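Local atomic coordinates of geobacter metallireducens SMUG1 (Geobacter metallireducens, PDB entry 5H9I), a protein that belongs to the uracil-DNA glycosylase superfamily and holds xanthine in a pocket at the C-terminal ends of its parallel beta strands. Residues 28-33 with 141-146; 210-215 with 227-232; 172-177 with 199-204; 74-79 with 108-113. All blocks are in the same frame, centred on the assembly; numbering follows the deposited sequence.

Contact 1 of 4, residues 28-33 with 141-146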
loop_
_atom_site.group_PDB
_atom_site.type_symbol
_atom_site.label_atom_id
_atom_site.label_comp_id
_atom_site.label_asym_id
_atom_site.label_seq_id
_atom_site.Cartn_x
_atom_site.Cartn_y
_atom_site.Cartn_z
ATOM N N ALA A 28 1.296 19.170 8.527
ATOM C CA ALA A 28 1.185 19.316 9.963
ATOM C C ALA A 28 1.149 18.024 10.715
ATOM O O ALA A 28 1.436 18.008 11.903
ATOM C CB ALA A 28 -0.037 20.126 10.331
ATOM N N HIS A 29 0.687 16.913 10.074
ATOM C CA HIS A 29 0.518 15.668 10.790
ATOM C C HIS A 29 1.024 14.535 9.851
ATOM O O HIS A 29 0.784 14.590 8.652
ATOM C CB HIS A 29 -0.922 15.318 11.036
ATOM C CG HIS A 29 -1.617 16.367 11.799
ATOM N ND1 HIS A 29 -1.657 16.324 13.171
ATOM C CD2 HIS A 29 -2.275 17.495 11.424
ATOM C CE1 HIS A 29 -2.306 17.386 13.623
ATOM N NE2 HIS A 29 -2.651 18.128 12.595
ATOM N N VAL A 30 1.657 13.576 10.470
ATOM C CA VAL A 30 2.150 12.394 9.746
ATOM C C VAL A 30 1.692 11.178 10.516
ATOM O O VAL A 30 2.036 11.021 11.679
ATOM C CB VAL A 30 3.677 12.416 9.608
ATOM C CG1 VAL A 30 4.203 11.166 8.903
ATOM C CG2 VAL A 30 4.148 13.637 8.846
ATOM N N TYR A 31 0.934 10.286 9.865
ATOM C CA TYR A 31 0.503 9.040 10.457
ATOM C C TYR A 31 1.339 7.861 9.923
ATOM O O TYR A 31 1.495 7.747 8.780
ATOM C CB TYR A 31 -0.948 8.721 10.088
ATOM C CG TYR A 31 -2.094 9.589 10.608
ATOM C CD1 TYR A 31 -1.882 10.769 11.268
ATOM C CD2 TYR A 31 -3.368 9.196 10.410
ATOM C CE1 TYR A 31 -2.945 11.521 11.714
ATOM C CE2 TYR A 31 -4.440 9.935 10.845
ATOM C CZ TYR A 31 -4.213 11.092 11.508
ATOM O OH TYR A 31 -5.271 11.821 11.937
ATOM N N ASN A 32 1.793 6.993 10.797
ATOM C CA ASN A 32 2.566 5.789 10.411
ATOM C C ASN A 32 1.922 4.501 10.962
ATOM O O ASN A 32 2.173 4.043 12.084
ATOM C CB ASN A 32 3.979 5.899 10.870
ATOM C CG ASN A 32 4.831 4.803 10.319
ATOM O OD1 ASN A 32 4.312 3.908 9.628
ATOM N ND2 ASN A 32 6.146 4.980 10.502
ATOM N N PRO A 33 1.014 3.891 10.162
ATOM C CA PRO A 33 0.280 2.699 10.553
ATOM C C PRO A 33 1.258 1.515 10.826
ATOM O O PRO A 33 0.834 0.542 11.457
ATOM C CB PRO A 33 -0.725 2.439 9.434
ATOM C CG PRO A 33 -0.353 3.402 8.445
ATOM C CD PRO A 33 0.527 4.459 8.886
ATOM N N CYS A 141 4.649 3.933 -0.038
ATOM C CA CYS A 141 4.845 4.819 1.132
ATOM C C CYS A 141 3.806 4.476 2.148
ATOM O O CYS A 141 2.657 4.459 1.850
ATOM C CB CYS A 141 4.754 6.262 0.635
ATOM S SG CYS A 141 4.813 7.473 1.995
ATOM N N PRO A 142 4.232 4.128 3.348
ATOM C CA PRO A 142 3.243 3.762 4.367
ATOM C C PRO A 142 2.668 4.927 5.165
ATOM O O PRO A 142 1.760 4.690 5.968
ATOM C CB PRO A 142 4.044 2.888 5.276
ATOM C CG PRO A 142 5.386 3.495 5.264
ATOM C CD PRO A 142 5.623 3.843 3.802
ATOM N N LEU A 143 3.157 6.125 4.943
ATOM C CA LEU A 143 2.735 7.295 5.747
ATOM C C LEU A 143 1.577 7.986 5.129
ATOM O O LEU A 143 1.505 8.081 3.874
ATOM C CB LEU A 143 3.914 8.218 5.757
ATOM C CG LEU A 143 5.179 7.755 6.408
ATOM C CD1 LEU A 143 6.257 8.839 6.283
ATOM C CD2 LEU A 143 5.015 7.244 7.812
ATOM N N LEU A 144 0.702 8.571 5.963
ATOM C CA LEU A 144 -0.366 9.480 5.537
ATOM C C LEU A 144 0.021 10.927 6.018
ATOM O O LEU A 144 0.495 11.032 7.116
ATOM C CB LEU A 144 -1.656 9.069 6.181
ATOM C CG LEU A 144 -2.892 9.799 5.760
ATOM C CD1 LEU A 144 -3.516 9.153 4.546
ATOM C CD2 LEU A 144 -3.947 9.910 6.826
ATOM N N PHE A 145 -0.041 11.904 5.117
ATOM C CA PHE A 145 0.344 13.269 5.371
ATOM C C PHE A 145 -0.918 14.137 5.374
ATOM O O PHE A 145 -1.729 14.093 4.426
ATOM C CB PHE A 145 1.331 13.715 4.276
ATOM C CG PHE A 145 2.546 12.893 4.185
ATOM C CD1 PHE A 145 3.640 13.129 4.988
ATOM C CD2 PHE A 145 2.623 11.944 3.194
ATOM C CE1 PHE A 145 4.792 12.374 4.872
ATOM C CE2 PHE A 145 3.773 11.152 3.087
ATOM C CZ PHE A 145 4.834 11.397 3.886
ATOM N N LEU A 146 -1.054 14.983 6.400
ATOM C CA LEU A 146 -2.187 15.919 6.460
ATOM C C LEU A 146 -1.732 17.363 6.713
ATOM O O LEU A 146 -0.753 17.566 7.388
ATOM C CB LEU A 146 -3.126 15.511 7.603
ATOM C CG LEU A 146 -3.628 14.073 7.700
ATOM C CD1 LEU A 146 -4.353 13.812 9.032
ATOM C CD2 LEU A 146 -4.497 13.689 6.529
#

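Contact 2 of 4, residues 210-215 with 227-232. With XAN (xanthine), chain B.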
loop_
_atom_site.group_PDB
_atom_site.type_symbol
_atom_site.label_atom_id
_atom_site.label_comp_id
_atom_site.label_asym_id
_atom_site.label_seq_id
_atom_site.Cartn_x
_atom_site.Cartn_y
_atom_site.Cartn_z
ATOM N N ARG A 210 1.434 -0.950 -15.096
ATOM C CA ARG A 210 0.472 -0.103 -14.426
ATOM C C ARG A 210 -0.910 -0.687 -14.630
ATOM O O ARG A 210 -1.188 -1.159 -15.664
ATOM C CB ARG A 210 0.488 1.330 -15.038
ATOM C CG ARG A 210 -0.587 2.271 -14.473
ATOM C CD ARG A 210 -0.791 3.671 -15.097
ATOM N NE ARG A 210 -1.301 3.733 -16.491
ATOM C CZ ARG A 210 -2.583 3.751 -16.948
ATOM N NH1 ARG A 210 -2.746 3.842 -18.256
ATOM N NH2 ARG A 210 -3.718 3.710 -16.196
ATOM N N ILE A 211 -1.750 -0.611 -13.611
ATOM C CA ILE A 211 -3.159 -0.667 -13.815
ATOM C C ILE A 211 -3.834 0.650 -13.362
ATOM O O ILE A 211 -3.307 1.399 -12.512
ATOM C CB ILE A 211 -3.838 -1.847 -13.090
ATOM C CG1 ILE A 211 -3.693 -1.763 -11.602
ATOM C CG2 ILE A 211 -3.412 -3.185 -13.771
ATOM C CD1 ILE A 211 -4.580 -2.773 -10.849
ATOM N N ILE A 212 -5.010 0.879 -13.917
ATOM C CA ILE A 212 -5.814 2.039 -13.500
ATOM C C ILE A 212 -6.002 1.963 -11.963
ATOM O O ILE A 212 -6.308 0.898 -11.412
ATOM C CB ILE A 212 -7.142 2.020 -14.278
ATOM C CG1 ILE A 212 -7.990 3.168 -13.921
ATOM C CG2 ILE A 212 -7.806 0.693 -14.186
ATOM C CD1 ILE A 212 -9.172 3.273 -14.956
ATOM N N HIS A 213 -5.993 3.125 -11.337
ATOM C CA HIS A 213 -6.311 3.196 -9.921
ATOM C C HIS A 213 -7.820 3.123 -9.723
ATOM O O HIS A 213 -8.590 3.673 -10.517
ATOM C CB HIS A 213 -5.773 4.499 -9.383
ATOM C CG HIS A 213 -5.781 4.575 -7.907
ATOM N ND1 HIS A 213 -6.947 4.745 -7.192
ATOM C CD2 HIS A 213 -4.780 4.461 -7.010
ATOM C CE1 HIS A 213 -6.650 4.753 -5.905
ATOM N NE2 HIS A 213 -5.355 4.630 -5.784
ATOM N N PRO A 214 -8.272 2.432 -8.695
ATOM C CA PRO A 214 -9.714 2.176 -8.493
ATOM C C PRO A 214 -10.514 3.366 -7.940
ATOM O O PRO A 214 -11.720 3.141 -7.818
ATOM C CB PRO A 214 -9.716 0.946 -7.531
ATOM C CG PRO A 214 -8.466 1.081 -6.739
ATOM C CD PRO A 214 -7.466 1.555 -7.763
ATOM N N SER A 215 -9.893 4.450 -7.593
ATOM C CA SER A 215 -10.680 5.560 -6.980
ATOM C C SER A 215 -11.718 6.141 -7.919
ATOM O O SER A 215 -11.573 6.145 -9.163
ATOM C CB SER A 215 -9.899 6.614 -6.273
ATOM O OG SER A 215 -9.749 7.690 -7.044
ATOM N N GLY A 227 -13.092 -4.504 -15.387
ATOM C CA GLY A 227 -12.817 -4.818 -16.772
ATOM C C GLY A 227 -11.677 -4.128 -17.407
ATOM O O GLY A 227 -10.906 -4.642 -18.192
ATOM N N THR A 228 -11.417 -2.900 -16.967
ATOM C CA THR A 228 -10.345 -2.141 -17.425
ATOM C C THR A 228 -8.997 -2.725 -16.925
ATOM O O THR A 228 -8.045 -2.910 -17.640
ATOM C CB THR A 228 -10.449 -0.661 -16.982
ATOM O OG1 THR A 228 -11.692 -0.087 -17.520
ATOM C CG2 THR A 228 -9.328 0.113 -17.497
ATOM N N ALA A 229 -8.963 -2.981 -15.632
ATOM C CA ALA A 229 -7.746 -3.521 -15.064
ATOM C C ALA A 229 -7.450 -4.899 -15.613
ATOM O O ALA A 229 -6.305 -5.266 -15.817
ATOM C CB ALA A 229 -7.927 -3.622 -13.522
ATOM N N LEU A 230 -8.506 -5.598 -15.865
ATOM C CA LEU A 230 -8.351 -6.972 -16.389
ATOM C C LEU A 230 -7.756 -6.933 -17.772
ATOM O O LEU A 230 -6.780 -7.693 -18.092
ATOM C CB LEU A 230 -9.664 -7.772 -16.159
ATOM C CG LEU A 230 -9.756 -9.155 -16.547
ATOM C CD1 LEU A 230 -8.820 -9.865 -15.547
ATOM C CD2 LEU A 230 -11.200 -9.660 -16.497
ATOM N N ARG A 231 -8.165 -5.995 -18.628
ATOM C CA ARG A 231 -7.516 -5.724 -19.877
ATOM C C ARG A 231 -6.054 -5.316 -19.829
ATOM O O ARG A 231 -5.197 -5.832 -20.526
ATOM C CB ARG A 231 -8.309 -4.654 -20.725
ATOM C CG ARG A 231 -7.523 -4.101 -21.925
ATOM C CD ARG A 231 -8.369 -3.227 -22.883
ATOM N NE ARG A 231 -8.794 -1.988 -22.238
ATOM C CZ ARG A 231 -7.980 -1.001 -21.894
ATOM N NH1 ARG A 231 -6.676 -1.073 -22.158
ATOM N NH2 ARG A 231 -8.484 0.094 -21.320
ATOM N N GLN A 232 -5.690 -4.390 -18.896
ATOM C CA GLN A 232 -4.395 -3.981 -18.726
ATOM C C GLN A 232 -3.482 -5.093 -18.313
ATOM O O GLN A 232 -2.352 -5.247 -18.720
ATOM C CB GLN A 232 -4.270 -2.827 -17.722
ATOM C CG GLN A 232 -4.954 -1.562 -18.280
ATOM C CD GLN A 232 -5.014 -0.469 -17.237
ATOM O OE1 GLN A 232 -5.483 -0.710 -16.163
ATOM N NE2 GLN A 232 -4.447 0.711 -17.487
HETATM N N9 XAN B . -6.558 3.665 -1.189
HETATM C C4 XAN B . -5.353 3.195 -1.024
HETATM N N3 XAN B . -4.781 2.360 -0.162
HETATM C C2 XAN B . -3.557 2.095 -0.263
HETATM O O2 XAN B . -3.053 1.378 0.563
HETATM N N1 XAN B . -2.786 2.558 -1.257
HETATM C C6 XAN B . -3.223 3.359 -2.181
HETATM O O6 XAN B . -2.510 3.842 -3.068
HETATM C C5 XAN B . -4.557 3.757 -2.081
HETATM N N7 XAN B . -5.330 4.545 -2.814
HETATM C C8 XAN B . -6.538 4.485 -2.278
#

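Contact 3 of 4, residues 172-177 with 199-204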
loop_
_atom_site.group_PDB
_atom_site.type_symbol
_atom_site.label_atom_id
_atom_site.label_comp_id
_atom_site.label_asym_id
_atom_site.label_seq_id
_atom_site.Cartn_x
_atom_site.Cartn_y
_atom_site.Cartn_z
ATOM N N LEU A 172 14.349 1.963 -1.177
ATOM C CA LEU A 172 15.129 0.894 -0.586
ATOM C C LEU A 172 14.201 -0.288 -0.084
ATOM O O LEU A 172 14.475 -1.451 -0.367
ATOM C CB LEU A 172 15.947 1.402 0.594
ATOM C CG LEU A 172 16.631 0.357 1.512
ATOM C CD1 LEU A 172 17.572 -0.501 0.688
ATOM C CD2 LEU A 172 17.322 1.096 2.636
ATOM N N ALA A 173 13.080 0.120 0.538
ATOM C CA ALA A 173 12.151 -0.920 1.041
ATOM C C ALA A 173 11.583 -1.688 -0.157
ATOM O O ALA A 173 11.339 -2.876 -0.089
ATOM C CB ALA A 173 11.050 -0.299 1.877
ATOM N N LEU A 174 11.260 -0.989 -1.250
ATOM C CA LEU A 174 10.715 -1.646 -2.397
ATOM C C LEU A 174 11.691 -2.643 -3.080
ATOM O O LEU A 174 11.356 -3.724 -3.424
ATOM C CB LEU A 174 10.152 -0.633 -3.448
ATOM C CG LEU A 174 9.534 -1.166 -4.686
ATOM C CD1 LEU A 174 8.411 -2.174 -4.441
ATOM C CD2 LEU A 174 9.071 0.055 -5.560
ATOM N N ARG A 175 12.972 -2.150 -3.236
ATOM C CA ARG A 175 13.964 -3.044 -3.706
ATOM C C ARG A 175 14.136 -4.300 -2.800
ATOM O O ARG A 175 14.215 -5.388 -3.342
ATOM C CB ARG A 175 15.321 -2.337 -3.862
ATOM C CG ARG A 175 15.384 -1.428 -5.065
ATOM C CD ARG A 175 16.734 -0.848 -5.244
ATOM N NE ARG A 175 17.114 0.159 -4.293
ATOM C CZ ARG A 175 16.865 1.462 -4.455
ATOM N NH1 ARG A 175 16.255 1.920 -5.512
ATOM N NH2 ARG A 175 17.257 2.288 -3.494
ATOM N N ARG A 176 14.153 -4.105 -1.473
ATOM C CA ARG A 176 14.244 -5.217 -0.594
ATOM C C ARG A 176 13.033 -6.179 -0.763
ATOM O O ARG A 176 13.221 -7.405 -0.752
ATOM C CB ARG A 176 14.281 -4.738 0.837
ATOM C CG ARG A 176 15.639 -4.119 1.230
ATOM C CD ARG A 176 15.571 -3.459 2.508
ATOM N NE ARG A 176 16.935 -3.185 3.033
ATOM C CZ ARG A 176 17.181 -2.364 4.025
ATOM N NH1 ARG A 176 16.277 -1.622 4.646
ATOM N NH2 ARG A 176 18.497 -2.276 4.377
ATOM N N THR A 177 11.859 -5.606 -0.936
ATOM C CA THR A 177 10.650 -6.420 -1.131
ATOM C C THR A 177 10.765 -7.286 -2.356
ATOM O O THR A 177 10.390 -8.478 -2.417
ATOM C CB THR A 177 9.417 -5.506 -1.144
ATOM O OG1 THR A 177 9.333 -4.786 0.070
ATOM C CG2 THR A 177 8.187 -6.334 -1.418
ATOM N N GLU A 199 11.450 3.876 -11.234
ATOM C CA GLU A 199 12.632 4.590 -10.665
ATOM C C GLU A 199 13.422 3.690 -9.699
ATOM O O GLU A 199 14.642 3.609 -9.730
ATOM C CB GLU A 199 12.265 5.857 -9.919
ATOM C CG GLU A 199 11.824 7.024 -10.784
ATOM C CD GLU A 199 13.023 7.796 -11.364
ATOM O OE1 GLU A 199 13.938 8.070 -10.628
ATOM O OE2 GLU A 199 12.988 8.017 -12.539
ATOM N N ALA A 200 12.718 2.985 -8.829
ATOM C CA ALA A 200 13.350 2.199 -7.816
ATOM C C ALA A 200 13.968 0.912 -8.314
ATOM O O ALA A 200 14.926 0.438 -7.714
ATOM C CB ALA A 200 12.333 1.909 -6.676
ATOM N N LEU A 201 13.374 0.303 -9.329
ATOM C CA LEU A 201 13.668 -1.044 -9.757
ATOM C C LEU A 201 14.436 -1.164 -11.096
ATOM O O LEU A 201 14.623 -2.260 -11.564
ATOM C CB LEU A 201 12.393 -1.882 -9.833
ATOM C CG LEU A 201 11.645 -1.911 -8.525
ATOM C CD1 LEU A 201 10.296 -2.580 -8.741
ATOM C CD2 LEU A 201 12.429 -2.620 -7.467
ATOM N N GLU A 202 14.843 -0.022 -11.654
ATOM C CA GLU A 202 15.659 -0.117 -12.882
ATOM C C GLU A 202 16.916 -0.974 -12.645
ATOM O O GLU A 202 17.611 -0.841 -11.663
ATOM C CB GLU A 202 15.989 1.254 -13.317
ATOM C CG GLU A 202 16.737 1.231 -14.655
ATOM C CD GLU A 202 17.077 2.566 -15.175
ATOM O OE1 GLU A 202 16.155 3.349 -15.349
ATOM O OE2 GLU A 202 18.307 2.809 -15.305
ATOM N N GLY A 203 17.139 -1.894 -13.587
ATOM C CA GLY A 203 18.184 -2.844 -13.574
ATOM C C GLY A 203 17.927 -4.105 -12.883
ATOM O O GLY A 203 18.732 -5.042 -12.960
ATOM N N PHE A 204 16.808 -4.227 -12.173
ATOM C CA PHE A 204 16.356 -5.500 -11.727
ATOM C C PHE A 204 15.744 -6.308 -12.898
ATOM O O PHE A 204 15.164 -5.803 -13.852
ATOM C CB PHE A 204 15.302 -5.314 -10.584
ATOM C CG PHE A 204 15.908 -4.883 -9.294
ATOM C CD1 PHE A 204 16.450 -3.614 -9.111
ATOM C CD2 PHE A 204 15.968 -5.712 -8.222
ATOM C CE1 PHE A 204 17.023 -3.197 -7.932
ATOM C CE2 PHE A 204 16.470 -5.295 -7.000
ATOM C CZ PHE A 204 17.088 -4.065 -6.859
#

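Contact 4 of 4, residues 74-79 with 108-113. With XAN (xanthine), chain B.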
loop_
_atom_site.group_PDB
_atom_site.type_symbol
_atom_site.label_atom_id
_atom_site.label_comp_id
_atom_site.label_asym_id
_atom_site.label_seq_id
_atom_site.Cartn_x
_atom_site.Cartn_y
_atom_site.Cartn_z
ATOM N N PHE A 74 -4.787 -0.817 0.869
ATOM C CA PHE A 74 -6.193 -0.763 0.342
ATOM C C PHE A 74 -7.178 -1.407 1.279
ATOM O O PHE A 74 -8.174 -1.936 0.895
ATOM C CB PHE A 74 -6.232 -1.428 -1.072
ATOM C CG PHE A 74 -5.475 -0.657 -2.140
ATOM C CD1 PHE A 74 -6.121 0.389 -2.848
ATOM C CD2 PHE A 74 -4.161 -0.944 -2.406
ATOM C CE1 PHE A 74 -5.433 1.010 -3.842
ATOM C CE2 PHE A 74 -3.484 -0.301 -3.398
ATOM C CZ PHE A 74 -4.134 0.657 -4.093
ATOM N N GLY A 75 -6.891 -1.329 2.598
ATOM C CA GLY A 75 -7.497 -2.189 3.565
ATOM C C GLY A 75 -8.811 -1.680 4.119
ATOM O O GLY A 75 -8.910 -1.326 5.292
ATOM N N GLU A 76 -9.811 -1.727 3.287
ATOM C CA GLU A 76 -11.193 -1.406 3.669
ATOM C C GLU A 76 -11.520 -2.338 4.851
ATOM O O GLU A 76 -11.264 -3.563 4.823
ATOM C CB GLU A 76 -12.125 -1.558 2.501
ATOM C CG GLU A 76 -13.602 -1.091 2.815
ATOM C CD GLU A 76 -14.616 -2.154 2.726
ATOM O OE1 GLU A 76 -14.328 -3.393 2.566
ATOM O OE2 GLU A 76 -15.843 -1.802 2.856
ATOM N N VAL A 77 -12.215 -1.833 5.877
ATOM C CA VAL A 77 -12.393 -2.576 7.101
ATOM C C VAL A 77 -13.096 -3.871 6.889
ATOM O O VAL A 77 -12.633 -4.933 7.365
ATOM C CB VAL A 77 -13.076 -1.672 8.220
ATOM C CG1 VAL A 77 -13.379 -2.494 9.443
ATOM C CG2 VAL A 77 -12.187 -0.492 8.501
ATOM N N ALA A 78 -14.186 -3.842 6.129
ATOM C CA ALA A 78 -14.999 -5.012 5.939
ATOM C C ALA A 78 -14.253 -6.154 5.238
ATOM O O ALA A 78 -14.269 -7.308 5.688
ATOM C CB ALA A 78 -16.268 -4.709 5.238
ATOM N N VAL A 79 -13.536 -5.775 4.171
ATOM C CA VAL A 79 -12.869 -6.815 3.429
ATOM C C VAL A 79 -11.708 -7.363 4.235
ATOM O O VAL A 79 -11.442 -8.616 4.161
ATOM C CB VAL A 79 -12.595 -6.393 1.950
ATOM C CG1 VAL A 79 -11.463 -5.528 1.933
ATOM C CG2 VAL A 79 -12.404 -7.719 1.130
ATOM N N ARG A 108 -16.253 2.941 10.764
ATOM C CA ARG A 108 -17.493 2.745 10.040
ATOM C C ARG A 108 -17.474 3.358 8.589
ATOM O O ARG A 108 -18.478 3.199 7.932
ATOM C CB ARG A 108 -18.637 3.391 10.885
ATOM N N ARG A 109 -16.441 4.084 8.084
ATOM C CA ARG A 109 -16.312 4.549 6.689
ATOM C C ARG A 109 -15.777 3.315 5.912
ATOM O O ARG A 109 -14.926 2.580 6.469
ATOM C CB ARG A 109 -15.251 5.602 6.558
ATOM C CG ARG A 109 -15.517 6.940 7.213
ATOM C CD ARG A 109 -16.406 7.856 6.348
ATOM N NE ARG A 109 -16.519 9.075 7.144
ATOM C CZ ARG A 109 -17.403 9.270 8.130
ATOM N NH1 ARG A 109 -17.378 10.414 8.798
ATOM N NH2 ARG A 109 -18.332 8.358 8.437
ATOM N N SER A 110 -16.402 3.056 4.777
ATOM C CA SER A 110 -15.887 2.134 3.764
ATOM C C SER A 110 -15.077 2.831 2.697
ATOM O O SER A 110 -15.582 3.673 1.893
ATOM C CB SER A 110 -16.979 1.324 3.136
ATOM O OG SER A 110 -16.567 0.556 2.059
ATOM N N GLU A 111 -13.849 2.481 2.519
ATOM C CA GLU A 111 -13.072 3.027 1.457
ATOM C C GLU A 111 -13.432 2.405 0.113
ATOM O O GLU A 111 -13.309 1.171 -0.019
ATOM C CB GLU A 111 -11.562 2.782 1.696
ATOM C CG GLU A 111 -10.718 3.418 0.610
ATOM C CD GLU A 111 -9.272 2.958 0.691
ATOM O OE1 GLU A 111 -8.811 2.147 -0.111
ATOM O OE2 GLU A 111 -8.550 3.488 1.613
ATOM N N VAL A 112 -13.834 3.216 -0.889
ATOM C CA VAL A 112 -14.245 2.715 -2.145
ATOM C C VAL A 112 -13.109 1.992 -2.885
ATOM O O VAL A 112 -13.298 0.913 -3.464
ATOM C CB VAL A 112 -14.862 3.812 -3.080
ATOM C CG1 VAL A 112 -15.321 3.294 -4.422
ATOM C CG2 VAL A 112 -16.087 4.397 -2.303
ATOM N N SER A 113 -12.012 2.666 -2.918
ATOM C CA SER A 113 -10.819 2.166 -3.629
ATOM C C SER A 113 -10.458 0.760 -3.208
ATOM O O SER A 113 -10.427 -0.171 -4.042
ATOM C CB SER A 113 -9.623 3.067 -3.452
ATOM O OG SER A 113 -9.766 4.303 -4.099
HETATM N N9 XAN B . -6.558 3.665 -1.189
HETATM C C4 XAN B . -5.353 3.195 -1.024
HETATM N N3 XAN B . -4.781 2.360 -0.162
HETATM C C2 XAN B . -3.557 2.095 -0.263
HETATM O O2 XAN B . -3.053 1.378 0.563
HETATM N N1 XAN B . -2.786 2.558 -1.257
HETATM C C6 XAN B . -3.223 3.359 -2.181
HETATM O O6 XAN B . -2.510 3.842 -3.068
HETATM C C5 XAN B . -4.557 3.757 -2.081
HETATM N N7 XAN B . -5.330 4.545 -2.814
HETATM C C8 XAN B . -6.538 4.485 -2.278
HETATM O O HOH W 1 -12.804 1.172 5.332
#

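Contact 1 of 4, residues 28-33 with 141-146
H29, V30 and Y31 pair antiparallel with L146, F145 and L144, the two short strand axes running 4.9 Å apart at 163°. H29-L146 and Y31-L144 are hydrogen-bonded pairs. V30-F145 between them is a non-hydrogen-bonded pair. L144 O accepts from Y31 N at 2.9 Å. At the other end L146 O takes two donors, A28 N at 2.8 Å and H29 N at 3.1 Å.

On one face of the sheet Y31 lies alongside L144, pointing the same way. Ring atom CD2 of Y31 meets methyl CD2 of L144 at 3.7 Å. L146 comes across the far end of the same ring and sets its CD1 3.6 Å from Y31 OH. That hydroxyl is held by K100 O and H97 N. On the other face V30 CG2 lies beside F145 CD1. L143 puts its CD2 against N32, 3.5 Å from N32 CB. The first torsion of N32 (chi1 -171°) sets CG beside the carbonyl carbon, where the chain runs on into the next helix and OD1 caps L34 N. P33 CD rests 3.2 Å from P142 O, a buried carbonyl with no hydrogen-bond partner in the model.

A28 and H29 opposite the single residue L146 form a classic beta bulge, at the edge of a small antiparallel sheet completed by strand 152-153.

Contact 2 of 4, residues 210-215 with 227-232
Q232 reaches from helix 219-235 to the end of strand 207-211 and grips the backbone of I212. Its CG stands beside the backbone N (chi1 -66°), and the chain is extended beyond. This carries OE1 to 2.8 Å from I212 N, in a fairly straight bond. OE1 also lies 3.4 Å from I212 CG2. The NE2 end sits over one face of the R210 guanidinium, 3.3 Å from NH2. Both are donors, so this is packing and not a hydrogen bond. The two flat groups are turned 73° apart. R210 bends at chi3 to bring its end there.

I212 crosses T228 at about a right angle, with CG2 of I212 3.7 Å from CG2 of T228. The T228 hydroxyl is turned to D224 O in its own helix. I211 CD1 packs more loosely on A229 CB.

The CB of H213 is directed away from the helix. Its ND1 accepts from S215 N in the ring plane, which fixes the ring's rotation. NE2 donates to xanthine N7 at 3.0 Å. P214 CD lies over one ring face. H213 starts a His-Pro-Ser-Pro sequence, as found in a number of uracil-DNA glycosylase relatives, and brings its ring to the xanthine pocket.

Contact 3 of 4, residues 172-177 with 199-204
R175 of helix 160-181 lies across the end of helix 191-201, where it meets A200, L201 and F204. Helix 191-201 is the connection of a beta-alpha-beta crossover between parallel strands 185-189 and 207-211. The contact joins helix 160-181 to the last residues of this crossover helix and to the turn that follows.

R175 and F204 cross at about a right angle. The aliphatic part of the arginine does the touching: R175 CD is 3.6 Å from F204 CE1, and R175 CG lies equally close to CZ. The guanidinium plane is tilted 28° from the ring plane. L201 CD2 also comes to R175 CG, at 4.0 Å. L174 points toward the other helix and lays its CD2 on A200 CB at 3.9 Å. The same leucine also touches L56 and V58 of strand 55-59.

L201 to F204 form a type II beta turn, closed by F204 N bonding to L201 O. G203 in this turn has positive phi. The turn brings the F204 ring back to R175, which meets it obliquely.

The arginine bends at chi3 (-72°), which turns its end back to the A200 carbonyl. NH1 meets A200 O at 3.0 Å, in the guanidinium plane and on a lone pair of the oxygen.

Contact 4 of 4, residues 74-79 with 108-113
E76 and S110 make the direct hydrogen bond of this contact: S110 OG donates to E76 OE2 at 2.6 Å. It comes to the anti side of the carboxylate, 25° out of its plane. E76 CG is anti to the backbone N (chi1 -174°), and the chain then bends at chi2. The bend leaves OE1 to cap helix 77-84, accepting from V79 N above the carboxylate plane. S110 OG also bonds R115 NH1. E111 OE1 also caps helix 112-125 through a weak bond from G114 N.

One water bridges the backbones. It accepts from V77 N and E111 N and donates to R109 O at 2.8 Å.

F74 N donates to xanthine O2 at 2.8 Å. Xanthine N9 donates to E111 OE1 at 2.9 Å. The F74 ring covers one face of the purine, with CD1 3.4 Å from C4. S113 CB touches C8 at 3.6 Å.

M60, N139 and H213 add further bonds to the ligand. The E76 carboxylate is buried, yet both oxygens accept a hydrogen bond and R115 lies against it. These partners would favour its charged form. Two helix starts are thus capped, consistent with holding F74 and E111 in place at xanthine.

In the fold
From the N terminus, segment 28-33 waits for 141-146, so contact 1 closes a long loop that ties the first strand into the small antiparallel sheet. Contact 4 opens and closes within that loop, joining the starts of helices 77-84 and 112-125. Contact 3 follows, linking helix 160-181 to the end of helix 191-201. Contact 2 comes last and joins strand 207-211, at the edge of the parallel sheet, to helix 219-235. Contacts 1, 3 and 2 are in series, and none cross. Contacts 2 and 4 touch through S113, F74 and H213 and share xanthine. Contacts 3 and 4 lie on opposite sides of the chain's centre, their centres about 28 Å apart.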